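Local coordinates for adenylate cyclase-like protein (Chlamydia trachomatis, PDB 4QO6), which forms part of the inner-membrane ring of the type III secretion system as the structural protein CdsD, this chain being its periplasmic region, at residues 71-75 against 97-101; 109-113 against 136-140; 160-166 against 191-196. One frame throughout, in Å; residues are numbered along the deposited sequence.

In the fold
The three contacts follow one another along an extended periplasmic chain of successive small alpha/beta domains. Contact 1 lies where helix 71-83 meets the turn leading into strand 100-107, in the PD2 domain; its Trp75 side chain is about 5 Å from a bound PEG, probably from the crystallisation liquor. Contact 2 sets the start of helix 110-123 (PD2) against that of helix 137-150 (BON domain). Contact 3 ties strands 164-172 and 194-202 of the BON domain. Contacts 2 and 3, centres 14 Å apart, touch: Glu137 OE2 probably accepts a hydrogen bond from Asn162 N, and Val140 packs on Phe160. Contact 1 stands apart, its centre 26 Å from contact 2 and 29 Å from contact 3.

Contact 1. Residues 71-75 against 97-101; sequences DEAVW and EPGIF
Asp71, in the first turn of helix 71-83, reaches across to the beta turn 97-100 and to the ring of Phe101 just beyond it. Its CB sits 3.9 Å from Phe101 CZ, and CG stays close to the same ring corner. At the tip the two oxygens part company. OD1 lies near Phe101 CZ and is hydrogen-bonded to His41 ND1, whereas OD2 takes the backbone N-H of Gly99, N to OD2 2.8 Å. That bond is nearly straight, 170° at the hydrogen, and meets OD2 on its syn side close to the carboxylate plane. With CG anti to the carbonyl carbon (chi1 -72°), the carboxylate is carried out toward the turn. The turn is type II, closed by Ile100 N to Glu97 O, and Gly99 has a positive phi at its third position; Pro98 CA packs 3.4 Å from Asp71 OD2.

Phe101 completes the interface. Its ring is inclined 63° to the Asp71 carboxylate and has the carbonyl O of Asp71 at its edge, in plane. Val74 CG1 comes within 3.9 Å of Phe101 CZ, the two side chains crossing at about a right angle. Trp75 meets it edge to edge, CD1 to Phe101 CE1 4.1 Å, and Phe124 packs edge-to-face on the same phenylalanine. Trp75 also leans on strand 92-95, so the helix start rests against both strands of this hairpin. Asp71 is buried, and the Gly99 N-H and His41 ND1 give each of its carboxylate oxygens a partner; two such bonds would probably favour the ionised carboxylate.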
loop_
_atom_site.group_PDB
_atom_site.type_symbol
_atom_site.label_atom_id
_atom_site.label_comp_id
_atom_site.label_asym_id
_atom_site.label_seq_id
_atom_site.Cartn_x
_atom_site.Cartn_y
_atom_site.Cartn_z
ATOM N N ASP A 71 7.846 7.505 -14.792
ATOM C CA ASP A 71 7.012 7.283 -13.619
ATOM C C ASP A 71 7.797 7.414 -12.311
ATOM O O ASP A 71 7.225 7.848 -11.297
ATOM C CB ASP A 71 6.312 5.944 -13.700
ATOM C CG ASP A 71 5.201 5.911 -14.736
ATOM O OD1 ASP A 71 4.766 6.968 -15.228
ATOM O OD2 ASP A 71 4.708 4.812 -15.043
ATOM N N GLU A 72 9.095 7.087 -12.331
ATOM C CA GLU A 72 9.942 7.175 -11.111
ATOM C C GLU A 72 10.074 8.617 -10.592
ATOM O O GLU A 72 10.029 8.841 -9.399
ATOM C CB GLU A 72 11.335 6.585 -11.386
ATOM C CG GLU A 72 12.207 6.314 -10.204
ATOM C CD GLU A 72 13.631 5.832 -10.590
ATOM O OE1 GLU A 72 14.462 6.561 -11.272
ATOM O OE2 GLU A 72 13.902 4.686 -10.197
ATOM N N ALA A 73 10.292 9.564 -11.495
ATOM C CA ALA A 73 10.365 10.986 -11.167
ATOM C C ALA A 73 9.035 11.376 -10.571
ATOM O O ALA A 73 9.003 12.085 -9.616
ATOM C CB ALA A 73 10.653 11.854 -12.411
ATOM N N VAL A 74 7.945 10.879 -11.147
ATOM C CA VAL A 74 6.585 11.134 -10.638
ATOM C C VAL A 74 6.313 10.694 -9.224
ATOM O O VAL A 74 5.969 11.545 -8.380
ATOM C CB VAL A 74 5.489 10.616 -11.549
ATOM C CG1 VAL A 74 4.130 10.916 -10.944
ATOM C CG2 VAL A 74 5.587 11.257 -12.969
ATOM N N TRP A 75 6.522 9.429 -8.894
ATOM C CA TRP A 75 6.278 9.033 -7.499
ATOM C C TRP A 75 7.323 9.497 -6.527
ATOM O O TRP A 75 7.000 9.678 -5.347
ATOM C CB TRP A 75 5.923 7.529 -7.315
ATOM C CG TRP A 75 6.905 6.536 -7.789
ATOM C CD1 TRP A 75 6.850 5.846 -8.953
ATOM C CD2 TRP A 75 8.080 6.082 -7.093
ATOM N NE1 TRP A 75 7.958 5.006 -9.067
ATOM C CE2 TRP A 75 8.727 5.131 -7.932
ATOM C CE3 TRP A 75 8.677 6.422 -5.888
ATOM C CZ2 TRP A 75 9.948 4.483 -7.565
ATOM C CZ3 TRP A 75 9.923 5.777 -5.512
ATOM C CH2 TRP A 75 10.511 4.792 -6.361
ATOM N N GLU A 97 4.083 -0.961 -12.099
ATOM C CA GLU A 97 4.347 -1.010 -13.531
ATOM C C GLU A 97 3.946 0.265 -14.252
ATOM O O GLU A 97 3.157 1.046 -13.731
ATOM C CB GLU A 97 3.694 -2.215 -14.171
ATOM C CG GLU A 97 2.289 -2.506 -13.723
ATOM C CD GLU A 97 1.550 -3.315 -14.743
ATOM O OE1 GLU A 97 1.845 -3.133 -15.939
ATOM O OE2 GLU A 97 0.686 -4.133 -14.365
ATOM N N PRO A 98 4.508 0.467 -15.453
ATOM C CA PRO A 98 4.284 1.669 -16.228
ATOM C C PRO A 98 2.790 2.037 -16.229
ATOM O O PRO A 98 1.944 1.198 -16.475
ATOM C CB PRO A 98 4.795 1.270 -17.616
ATOM C CG PRO A 98 5.975 0.352 -17.275
ATOM C CD PRO A 98 5.479 -0.454 -16.119
ATOM N N GLY A 99 2.472 3.270 -15.834
ATOM C CA GLY A 99 1.112 3.713 -15.849
ATOM C C GLY A 99 0.239 3.267 -14.689
ATOM O O GLY A 99 -0.923 3.611 -14.684
ATOM N N ILE A 100 0.775 2.579 -13.695
ATOM C CA ILE A 100 -0.006 2.206 -12.501
ATOM C C ILE A 100 0.714 2.780 -11.284
ATOM O O ILE A 100 1.897 2.448 -11.066
ATOM C CB ILE A 100 -0.083 0.674 -12.246
ATOM C CG1 ILE A 100 -0.588 -0.136 -13.454
ATOM C CG2 ILE A 100 -0.996 0.382 -11.076
ATOM C CD1 ILE A 100 -1.971 0.230 -13.944
ATOM N N PHE A 101 -0.001 3.620 -10.504
ATOM C CA PHE A 101 0.525 4.172 -9.250
ATOM C C PHE A 101 -0.264 3.606 -8.046
ATOM O O PHE A 101 -1.494 3.468 -8.111
ATOM C CB PHE A 101 0.462 5.714 -9.237
ATOM C CG PHE A 101 1.330 6.346 -10.288
ATOM C CD1 PHE A 101 2.685 6.501 -10.084
ATOM C CD2 PHE A 101 0.828 6.654 -11.494
ATOM C CE1 PHE A 101 3.495 7.022 -11.042
ATOM C CE2 PHE A 101 1.620 7.221 -12.445
ATOM C CZ PHE A 101 2.952 7.387 -12.223
#

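Contact 2. Residues 109-113 against 136-140; sequences TEEQA and IESQV
Two helix N-termini meet here, that of helix 110-123 and that of helix 137-150, where a segment of the PD2 domain faces one of the BON domain. Thr109 and Ile136 are the respective N-cap residues. Ile136 presses both of its branches on the first helix: CG2 lies 3.4 Å from Thr109 C and also abuts Glu110 N, while CD1 extends to Ala113 CB at 3.6 Å. With CG1 anti to the carbonyl carbon (chi1 -51°), CD1 is carried to Ala113 while CG2 faces the Thr109-Glu110 peptide, and one side chain spans a full helical turn. Thr109 caps its own helix through OG1, a weak bond from Gln112 N.

A polar pair borders this apolar patch. Gln139 NE2 donates to Glu110 OE2 at 3.1 Å, with 163° at the hydrogen. The acceptor lies in the Gln139 amide plane, the carboxylate is met on its anti side, and the two flat groups are nearly coplanar, 24° apart. Glu110 bends at chi2, while Gln139 extends beyond CG, and its CG comes 3.4 Å from Glu110 OE2. Ser138 OG sits 3.6 Å from the same oxygen and packs near Thr109 CA.

The contact is thus a small apolar patch bordered by one amide-carboxylate bond at the surface; Glu110 lies in the first turn of its own helix and near the start of helix 137-150, so both helix ends would probably favour its negative charge.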
loop_
_atom_site.group_PDB
_atom_site.type_symbol
_atom_site.label_atom_id
_atom_site.label_comp_id
_atom_site.label_asym_id
_atom_site.label_seq_id
_atom_site.Cartn_x
_atom_site.Cartn_y
_atom_site.Cartn_z
ATOM N N THR A 109 -7.786 7.816 10.927
ATOM C CA THR A 109 -9.245 7.856 10.761
ATOM C C THR A 109 -9.709 8.106 9.330
ATOM O O THR A 109 -8.909 8.518 8.496
ATOM C CB THR A 109 -9.836 9.018 11.600
ATOM O OG1 THR A 109 -9.169 10.248 11.258
ATOM C CG2 THR A 109 -9.681 8.731 13.089
ATOM N N GLU A 110 -11.006 7.919 9.070
ATOM C CA GLU A 110 -11.623 8.259 7.760
ATOM C C GLU A 110 -11.511 9.741 7.380
ATOM O O GLU A 110 -11.601 10.095 6.194
ATOM C CB GLU A 110 -13.122 7.890 7.698
ATOM C CG GLU A 110 -13.439 6.412 7.587
ATOM C CD GLU A 110 -14.184 5.847 8.803
ATOM O OE1 GLU A 110 -14.950 6.589 9.480
ATOM O OE2 GLU A 110 -14.022 4.636 9.080
ATOM N N GLU A 111 -11.373 10.601 8.393
ATOM C CA GLU A 111 -11.256 12.042 8.177
ATOM C C GLU A 111 -9.876 12.376 7.581
ATOM O O GLU A 111 -9.768 13.160 6.642
ATOM C CB GLU A 111 -11.496 12.804 9.479
ATOM C CG GLU A 111 -12.944 12.728 9.995
ATOM C CD GLU A 111 -13.200 11.604 11.017
ATOM O OE1 GLU A 111 -12.656 11.672 12.142
ATOM O OE2 GLU A 111 -13.961 10.652 10.712
ATOM N N GLN A 112 -8.832 11.770 8.133
ATOM C CA GLN A 112 -7.503 11.833 7.536
ATOM C C GLN A 112 -7.446 11.220 6.127
ATOM O O GLN A 112 -6.724 11.724 5.258
ATOM C CB GLN A 112 -6.500 11.125 8.397
ATOM C CG GLN A 112 -6.247 11.765 9.731
ATOM C CD GLN A 112 -4.899 11.328 10.246
ATOM O OE1 GLN A 112 -4.771 10.255 10.823
ATOM N NE2 GLN A 112 -3.866 12.140 9.993
ATOM N N ALA A 113 -8.204 10.159 5.909
ATOM C CA ALA A 113 -8.360 9.613 4.555
ATOM C C ALA A 113 -8.957 10.613 3.578
ATOM O O ALA A 113 -8.513 10.699 2.436
ATOM C CB ALA A 113 -9.182 8.327 4.558
ATOM N N ILE A 136 -6.942 2.240 6.975
ATOM C CA ILE A 136 -7.489 3.174 8.016
ATOM C C ILE A 136 -7.525 2.479 9.397
ATOM O O ILE A 136 -8.198 1.475 9.572
ATOM C CB ILE A 136 -8.907 3.698 7.675
ATOM C CG1 ILE A 136 -8.976 4.270 6.245
ATOM C CG2 ILE A 136 -9.359 4.754 8.683
ATOM C CD1 ILE A 136 -7.899 5.288 5.931
ATOM N N GLU A 137 -6.796 3.002 10.362
ATOM C CA GLU A 137 -6.704 2.357 11.683
ATOM C C GLU A 137 -8.048 2.175 12.404
ATOM O O GLU A 137 -8.346 1.093 12.868
ATOM C CB GLU A 137 -5.679 3.064 12.579
ATOM C CG GLU A 137 -4.236 2.713 12.210
ATOM C CD GLU A 137 -3.189 3.676 12.770
ATOM O OE1 GLU A 137 -3.545 4.626 13.519
ATOM O OE2 GLU A 137 -1.986 3.456 12.473
ATOM N N SER A 138 -8.882 3.206 12.431
ATOM C CA SER A 138 -10.222 3.084 12.991
ATOM C C SER A 138 -11.004 1.917 12.359
ATOM O O SER A 138 -11.754 1.252 13.045
ATOM C CB SER A 138 -11.011 4.397 12.868
ATOM O OG SER A 138 -11.441 4.633 11.537
ATOM N N GLN A 139 -10.814 1.638 11.074
ATOM C CA GLN A 139 -11.515 0.504 10.443
ATOM C C GLN A 139 -10.986 -0.864 10.868
ATOM O O GLN A 139 -11.754 -1.819 11.046
ATOM C CB GLN A 139 -11.513 0.626 8.912
ATOM C CG GLN A 139 -12.469 1.702 8.432
ATOM C CD GLN A 139 -12.272 2.117 6.967
ATOM O OE1 GLN A 139 -11.637 1.406 6.168
ATOM N NE2 GLN A 139 -12.819 3.290 6.611
ATOM N N VAL A 140 -9.681 -0.973 11.029
ATOM C CA VAL A 140 -9.066 -2.254 11.362
ATOM C C VAL A 140 -9.432 -2.631 12.783
ATOM O O VAL A 140 -9.549 -3.802 13.099
ATOM C CB VAL A 140 -7.549 -2.194 11.282
ATOM C CG1 VAL A 140 -6.936 -3.539 11.665
ATOM C CG2 VAL A 140 -7.136 -1.824 9.860
#

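Contact 3. Residues 160-166 against 191-196; sequences FTNGEAV and GIRAVK
Backbone hydrogen bonds carry most of the union between 160-166 and 191-196. Gly163 O accepts two. Arg193 N approaches it at 2.7 Å, in the carbonyl plane on a lone pair; Ala194 N bonds to it from a position tilted 20° from that plane. Farther along, Ala165 N gives to Ala194 O at 2.7 Å. Lys196 N gives to Ala165 O at 2.6 Å, and both bonds run nearly in line with the acceptor carbonyl. CA-H...O contacts fill the gaps, among them Gly163 CA to Gly191 O and Val195 CA to Ala165 O.

Strands 164-166 and 194-196 run parallel, 21° apart, as the two strands of a beta-alpha-beta unit whose crossover is helix 176-187. The type I' turn 161-164 leads back from strand 157-161 into the central strand, with Asn162 and Gly163 both at positive phi.

Apolar contacts lie on the face bearing Ala165 and Val195, where Ala165 CB approaches Val195 CG2 at 4.1 Å. Near the turn, Phe160 CE1 meets Ile192 CG1 at 3.7 Å. The ring turns its edge to Gly191 O, which lies in the ring plane 3.4 Å from Phe160 CZ. Phe160 CG is anti to the backbone N (chi1 -177°), directing the ring to the loop residues that lead into strand 194-202.

On the face bearing Ala194 and Val166, Lys196 folds over extended Glu164, CE 3.3 Å from Glu164 OE2, but its NZ stays beyond salt-bridge distance.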
loop_
_atom_site.group_PDB
_atom_site.type_symbol
_atom_site.label_atom_id
_atom_site.label_comp_id
_atom_site.label_asym_id
_atom_site.label_seq_id
_atom_site.Cartn_x
_atom_site.Cartn_y
_atom_site.Cartn_z
ATOM N N PHE A 160 -4.878 -0.373 17.886
ATOM C CA PHE A 160 -4.206 -0.626 16.605
ATOM C C PHE A 160 -3.554 0.628 16.027
ATOM O O PHE A 160 -4.239 1.626 15.770
ATOM C CB PHE A 160 -5.164 -1.177 15.577
ATOM C CG PHE A 160 -4.498 -1.508 14.293
ATOM C CD1 PHE A 160 -3.719 -2.655 14.189
ATOM C CD2 PHE A 160 -4.608 -0.655 13.189
ATOM C CE1 PHE A 160 -3.066 -2.946 13.023
ATOM C CE2 PHE A 160 -3.964 -0.968 12.006
ATOM C CZ PHE A 160 -3.196 -2.122 11.928
ATOM N N THR A 161 -2.240 0.596 15.874
ATOM C CA THR A 161 -1.523 1.687 15.204
ATOM C C THR A 161 -0.327 1.122 14.435
ATOM O O THR A 161 0.414 0.313 14.968
ATOM C CB THR A 161 -0.995 2.805 16.152
ATOM O OG1 THR A 161 0.255 2.420 16.689
ATOM C CG2 THR A 161 -1.937 3.111 17.321
ATOM N N ASN A 162 -0.217 1.531 13.167
ATOM C CA ASN A 162 0.924 1.302 12.335
ATOM C C ASN A 162 1.228 -0.161 12.135
ATOM O O ASN A 162 2.400 -0.545 12.128
ATOM C CB ASN A 162 2.146 2.035 12.860
ATOM C CG ASN A 162 3.115 2.399 11.740
ATOM O OD1 ASN A 162 2.733 3.042 10.742
ATOM N ND2 ASN A 162 4.360 1.958 11.871
ATOM N N GLY A 163 0.173 -0.968 11.942
ATOM C CA GLY A 163 0.305 -2.409 11.641
ATOM C C GLY A 163 0.413 -3.251 12.906
ATOM O O GLY A 163 0.527 -4.497 12.834
ATOM N N GLU A 164 0.402 -2.566 14.058
ATOM C CA GLU A 164 0.554 -3.230 15.364
ATOM C C GLU A 164 -0.728 -3.223 16.225
ATOM O O GLU A 164 -1.284 -2.157 16.593
ATOM C CB GLU A 164 1.731 -2.612 16.134
ATOM C CG GLU A 164 2.148 -3.461 17.319
ATOM C CD GLU A 164 3.261 -2.846 18.135
ATOM O OE1 GLU A 164 3.001 -1.940 18.986
ATOM O OE2 GLU A 164 4.393 -3.298 17.915
ATOM N N ALA A 165 -1.239 -4.425 16.434
ATOM C CA ALA A 165 -2.366 -4.686 17.336
ATOM C C ALA A 165 -1.913 -5.002 18.787
ATOM O O ALA A 165 -1.177 -5.974 18.991
ATOM C CB ALA A 165 -3.143 -5.879 16.807
ATOM N N VAL A 166 -2.450 -4.269 19.758
ATOM C CA VAL A 166 -2.187 -4.500 21.190
ATOM C C VAL A 166 -3.449 -5.001 21.940
ATOM O O VAL A 166 -4.501 -4.350 21.945
ATOM C CB VAL A 166 -1.645 -3.232 21.929
ATOM C CG1 VAL A 166 -1.253 -3.568 23.349
ATOM C CG2 VAL A 166 -0.400 -2.629 21.274
ATOM N N GLY A 191 -4.321 -5.033 7.246
ATOM C CA GLY A 191 -2.950 -4.533 7.361
ATOM C C GLY A 191 -2.316 -4.742 8.730
ATOM O O GLY A 191 -1.764 -3.806 9.294
ATOM N N ILE A 192 -2.376 -5.978 9.239
ATOM C CA ILE A 192 -1.812 -6.321 10.534
ATOM C C ILE A 192 -0.479 -6.996 10.373
ATOM O O ILE A 192 -0.414 -8.086 9.801
ATOM C CB ILE A 192 -2.776 -7.224 11.323
ATOM C CG1 ILE A 192 -3.955 -6.372 11.806
ATOM C CG2 ILE A 192 -2.075 -7.849 12.511
ATOM C CD1 ILE A 192 -5.048 -7.180 12.433
ATOM N N ARG A 193 0.567 -6.349 10.900
ATOM C CA ARG A 193 1.939 -6.879 10.908
ATOM C C ARG A 193 2.327 -7.576 12.216
ATOM O O ARG A 193 3.120 -8.516 12.210
ATOM C CB ARG A 193 2.950 -5.752 10.677
ATOM C CG ARG A 193 2.957 -5.152 9.283
ATOM C CD ARG A 193 3.641 -3.795 9.323
ATOM N NE ARG A 193 3.817 -3.203 8.000
ATOM C CZ ARG A 193 4.374 -2.008 7.766
ATOM N NH1 ARG A 193 4.822 -1.242 8.764
ATOM N NH2 ARG A 193 4.476 -1.569 6.516
ATOM N N ALA A 194 1.817 -7.102 13.339
ATOM C CA ALA A 194 2.133 -7.717 14.636
ATOM C C ALA A 194 0.981 -7.611 15.622
ATOM O O ALA A 194 0.284 -6.546 15.682
ATOM C CB ALA A 194 3.354 -7.035 15.245
ATOM N N VAL A 195 0.809 -8.678 16.417
ATOM C CA VAL A 195 -0.089 -8.622 17.603
ATOM C C VAL A 195 0.719 -8.689 18.886
ATOM O O VAL A 195 1.470 -9.617 19.071
ATOM C CB VAL A 195 -1.101 -9.772 17.620
ATOM C CG1 VAL A 195 -2.004 -9.668 18.855
ATOM C CG2 VAL A 195 -1.929 -9.753 16.331
ATOM N N LYS A 196 0.613 -7.679 19.735
ATOM C CA LYS A 196 1.245 -7.700 21.049
ATOM C C LYS A 196 0.187 -8.104 22.080
ATOM O O LYS A 196 -0.717 -7.319 22.365
ATOM C CB LYS A 196 1.785 -6.318 21.450
ATOM C CG LYS A 196 2.906 -5.717 20.596
ATOM C CD LYS A 196 4.283 -6.236 20.979
ATOM C CE LYS A 196 5.381 -5.615 20.102
ATOM N NZ LYS A 196 6.328 -6.636 19.546
#